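PDB 7AE5: phenolic acid decarboxylase, which catalyses the reversible, non-oxidative decarboxylation of 4-hydroxybenzoate and 3,4-dihydroxybenzoate as an oxygen-sensitive, prenylated-FMN-dependent enzyme of the UbiD family. Local coordinates for residues 88-93 with 328-333. Numbering follows the deposited sequence.
Sequences DQFYEL and PLYKQL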
loop_
_atom_site.group_PDB
_atom_site.type_symbol
_atom_site.label_atom_id
_atom_site.label_comp_id
_atom_site.label_asym_id
_atom_site.label_seq_id
_atom_site.Cartn_x
_atom_site.Cartn_y
_atom_site.Cartn_z
ATOM N N ASP C 88 -22.937 7.693 -30.345
ATOM C CA ASP C 88 -24.023 7.293 -31.236
ATOM C C ASP C 88 -23.517 6.386 -32.350
ATOM O O ASP C 88 -24.232 5.474 -32.785
ATOM C CB ASP C 88 -24.713 8.528 -31.813
ATOM C CG ASP C 88 -25.740 9.115 -30.865
ATOM O OD1 ASP C 88 -26.121 10.289 -31.053
ATOM O OD2 ASP C 88 -26.167 8.404 -29.930
ATOM N N GLN C 89 -22.293 6.620 -32.830
ATOM C CA GLN C 89 -21.683 5.683 -33.770
ATOM C C GLN C 89 -21.488 4.319 -33.123
ATOM O O GLN C 89 -21.624 3.282 -33.782
ATOM C CB GLN C 89 -20.344 6.225 -34.276
ATOM C CG GLN C 89 -20.425 7.518 -35.071
ATOM C CD GLN C 89 -19.127 7.830 -35.798
ATOM O OE1 GLN C 89 -18.532 6.959 -36.430
ATOM N NE2 GLN C 89 -18.682 9.079 -35.708
ATOM N N PHE C 90 -21.168 4.305 -31.827
ATOM C CA PHE C 90 -20.987 3.047 -31.110
ATOM C C PHE C 90 -22.295 2.271 -31.019
ATOM O O PHE C 90 -22.306 1.043 -31.168
ATOM C CB PHE C 90 -20.410 3.335 -29.722
ATOM C CG PHE C 90 -20.526 2.189 -28.753
ATOM C CD1 PHE C 90 -19.535 1.224 -28.685
ATOM C CD2 PHE C 90 -21.603 2.101 -27.884
ATOM C CE1 PHE C 90 -19.631 0.177 -27.790
ATOM C CE2 PHE C 90 -21.704 1.055 -26.988
ATOM C CZ PHE C 90 -20.715 0.093 -26.940
ATOM N N TYR C 91 -23.408 2.970 -30.781
ATOM C CA TYR C 91 -24.695 2.291 -30.666
ATOM C C TYR C 91 -25.175 1.776 -32.015
ATOM O O TYR C 91 -25.788 0.705 -32.092
ATOM C CB TYR C 91 -25.728 3.231 -30.051
ATOM C CG TYR C 91 -25.632 3.316 -28.551
ATOM C CD1 TYR C 91 -25.519 2.167 -27.780
ATOM C CD2 TYR C 91 -25.638 4.544 -27.905
ATOM C CE1 TYR C 91 -25.423 2.238 -26.410
ATOM C CE2 TYR C 91 -25.542 4.624 -26.536
ATOM C CZ TYR C 91 -25.436 3.469 -25.794
ATOM O OH TYR C 91 -25.343 3.551 -24.430
ATOM N N GLU C 92 -24.915 2.525 -33.087
ATOM C CA GLU C 92 -25.288 2.060 -34.418
ATOM C C GLU C 92 -24.480 0.829 -34.814
ATOM O O GLU C 92 -25.024 -0.116 -35.396
ATOM C CB GLU C 92 -25.100 3.184 -35.436
ATOM C CG GLU C 92 -25.638 2.874 -36.822
ATOM C CD GLU C 92 -27.133 2.621 -36.824
ATOM O OE1 GLU C 92 -27.855 3.305 -36.067
ATOM O OE2 GLU C 92 -27.587 1.743 -37.586
ATOM N N LEU C 93 -23.180 0.823 -34.505
ATOM C CA LEU C 93 -22.363 -0.362 -34.750
ATOM C C LEU C 93 -22.852 -1.553 -33.940
ATOM O O LEU C 93 -22.890 -2.683 -34.443
ATOM C CB LEU C 93 -20.898 -0.059 -34.434
ATOM C CG LEU C 93 -20.042 0.317 -35.638
ATOM C CD1 LEU C 93 -18.574 0.277 -35.284
ATOM C CD2 LEU C 93 -20.325 -0.707 -36.722
ATOM N N PRO C 328 -17.651 -5.756 -29.172
ATOM C CA PRO C 328 -17.641 -7.112 -28.595
ATOM C C PRO C 328 -17.523 -7.123 -27.083
ATOM O O PRO C 328 -18.232 -7.892 -26.424
ATOM C CB PRO C 328 -16.429 -7.772 -29.268
ATOM C CG PRO C 328 -16.252 -7.018 -30.532
ATOM C CD PRO C 328 -16.598 -5.603 -30.192
ATOM N N LEU C 329 -16.653 -6.285 -26.510
ATOM C CA LEU C 329 -16.530 -6.237 -25.056
ATOM C C LEU C 329 -17.830 -5.780 -24.409
ATOM O O LEU C 329 -18.226 -6.296 -23.357
ATOM C CB LEU C 329 -15.379 -5.316 -24.651
ATOM C CG LEU C 329 -13.965 -5.818 -24.945
ATOM C CD1 LEU C 329 -12.943 -4.722 -24.693
ATOM C CD2 LEU C 329 -13.655 -7.047 -24.107
ATOM N N TYR C 330 -18.508 -4.809 -25.026
ATOM C CA TYR C 330 -19.794 -4.358 -24.505
ATOM C C TYR C 330 -20.811 -5.492 -24.492
ATOM O O TYR C 330 -21.578 -5.637 -23.533
ATOM C CB TYR C 330 -20.306 -3.179 -25.337
ATOM C CG TYR C 330 -21.766 -2.852 -25.124
ATOM C CD1 TYR C 330 -22.185 -2.144 -24.005
ATOM C CD2 TYR C 330 -22.727 -3.246 -26.047
ATOM C CE1 TYR C 330 -23.521 -1.842 -23.809
ATOM C CE2 TYR C 330 -24.064 -2.951 -25.860
ATOM C CZ TYR C 330 -24.456 -2.248 -24.740
ATOM O OH TYR C 330 -25.786 -1.952 -24.551
ATOM N N LYS C 331 -20.826 -6.314 -25.544
ATOM C CA LYS C 331 -21.781 -7.415 -25.606
ATOM C C LYS C 331 -21.463 -8.488 -24.571
ATOM O O LYS C 331 -22.377 -9.095 -24.003
ATOM C CB LYS C 331 -21.804 -8.013 -27.012
ATOM C CG LYS C 331 -22.524 -7.158 -28.043
ATOM C CD LYS C 331 -22.619 -7.881 -29.375
ATOM C CE LYS C 331 -23.346 -7.047 -30.417
ATOM N NZ LYS C 331 -24.686 -6.595 -29.948
ATOM N N GLN C 332 -20.176 -8.743 -24.316
ATOM C CA GLN C 332 -19.811 -9.721 -23.295
ATOM C C GLN C 332 -20.184 -9.232 -21.901
ATOM O O GLN C 332 -20.683 -10.009 -21.080
ATOM C CB GLN C 332 -18.316 -10.039 -23.371
ATOM C CG GLN C 332 -17.827 -10.388 -24.768
ATOM C CD GLN C 332 -16.335 -10.657 -24.825
ATOM O OE1 GLN C 332 -15.580 -10.217 -23.961
ATOM N NE2 GLN C 332 -15.903 -11.372 -25.857
ATOM N N LEU C 333 -19.948 -7.948 -21.614
ATOM C CA LEU C 333 -20.357 -7.398 -20.324
ATOM C C LEU C 333 -21.873 -7.398 -20.183
ATOM O O LEU C 333 -22.406 -7.698 -19.108
ATOM C CB LEU C 333 -19.816 -5.977 -20.157
ATOM C CG LEU C 333 -18.307 -5.758 -20.036
ATOM C CD1 LEU C 333 -18.030 -4.387 -19.435
ATOM C CD2 LEU C 333 -17.662 -6.848 -19.200
#
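NE2 of Gln-89 is hydrogen-bonded to the carbonyl oxygens of Trp-71 and Thr-84, one residue before Phe-90, which meets Tyr-330 of helix 323-336. No hydrogen bond joins residues 88-93 to 328-333. The contact is aromatic and buried. Phe-90 points the far end of its ring at one face of Tyr-330, giving a T-shaped (edge-to-face) pair with planes at 79° and centroids 5.3 Å apart. The approach is not over the middle of the tyrosine ring. Phe-90 CZ sits over the inner end, 3.6 Å from Tyr-330 CG. It lies equally far, 4.0 Å, from Tyr-330 CD1 and CD2, and so sits over the long axis of the tyrosine ring, at its CG end. Tyr-330 CB is 3.7 Å from the same Phe-90 CZ and lies in the plane of the phenylalanine ring. With chi1 at 164°, CG of Phe-90 turns away from the backbone N and the ring reaches toward helix 323-336. Within residues 88-93 and 328-333 the nearest CA atoms are Phe-90 CA and Tyr-330 CA, 10.0 Å apart. Within its own helix, Phe-90 CD2 also lies over one face of Tyr-91, 3.9 Å above the ring plane and toward the rim. Lys-331 NZ hydrogen-bonds to Asn-94 OD1 on helix 86-96. The pair thus packs helix 86-96, whose residues 88-93 fall in the N-terminal UbiD family region, against helix 323-336 of the C-terminal region. Strand 340-347 is close by: Phe-90 touches Ala-342, Tyr-330 touches Val-343, and Tyr-91 OH hydrogen-bonds to Val-341 O.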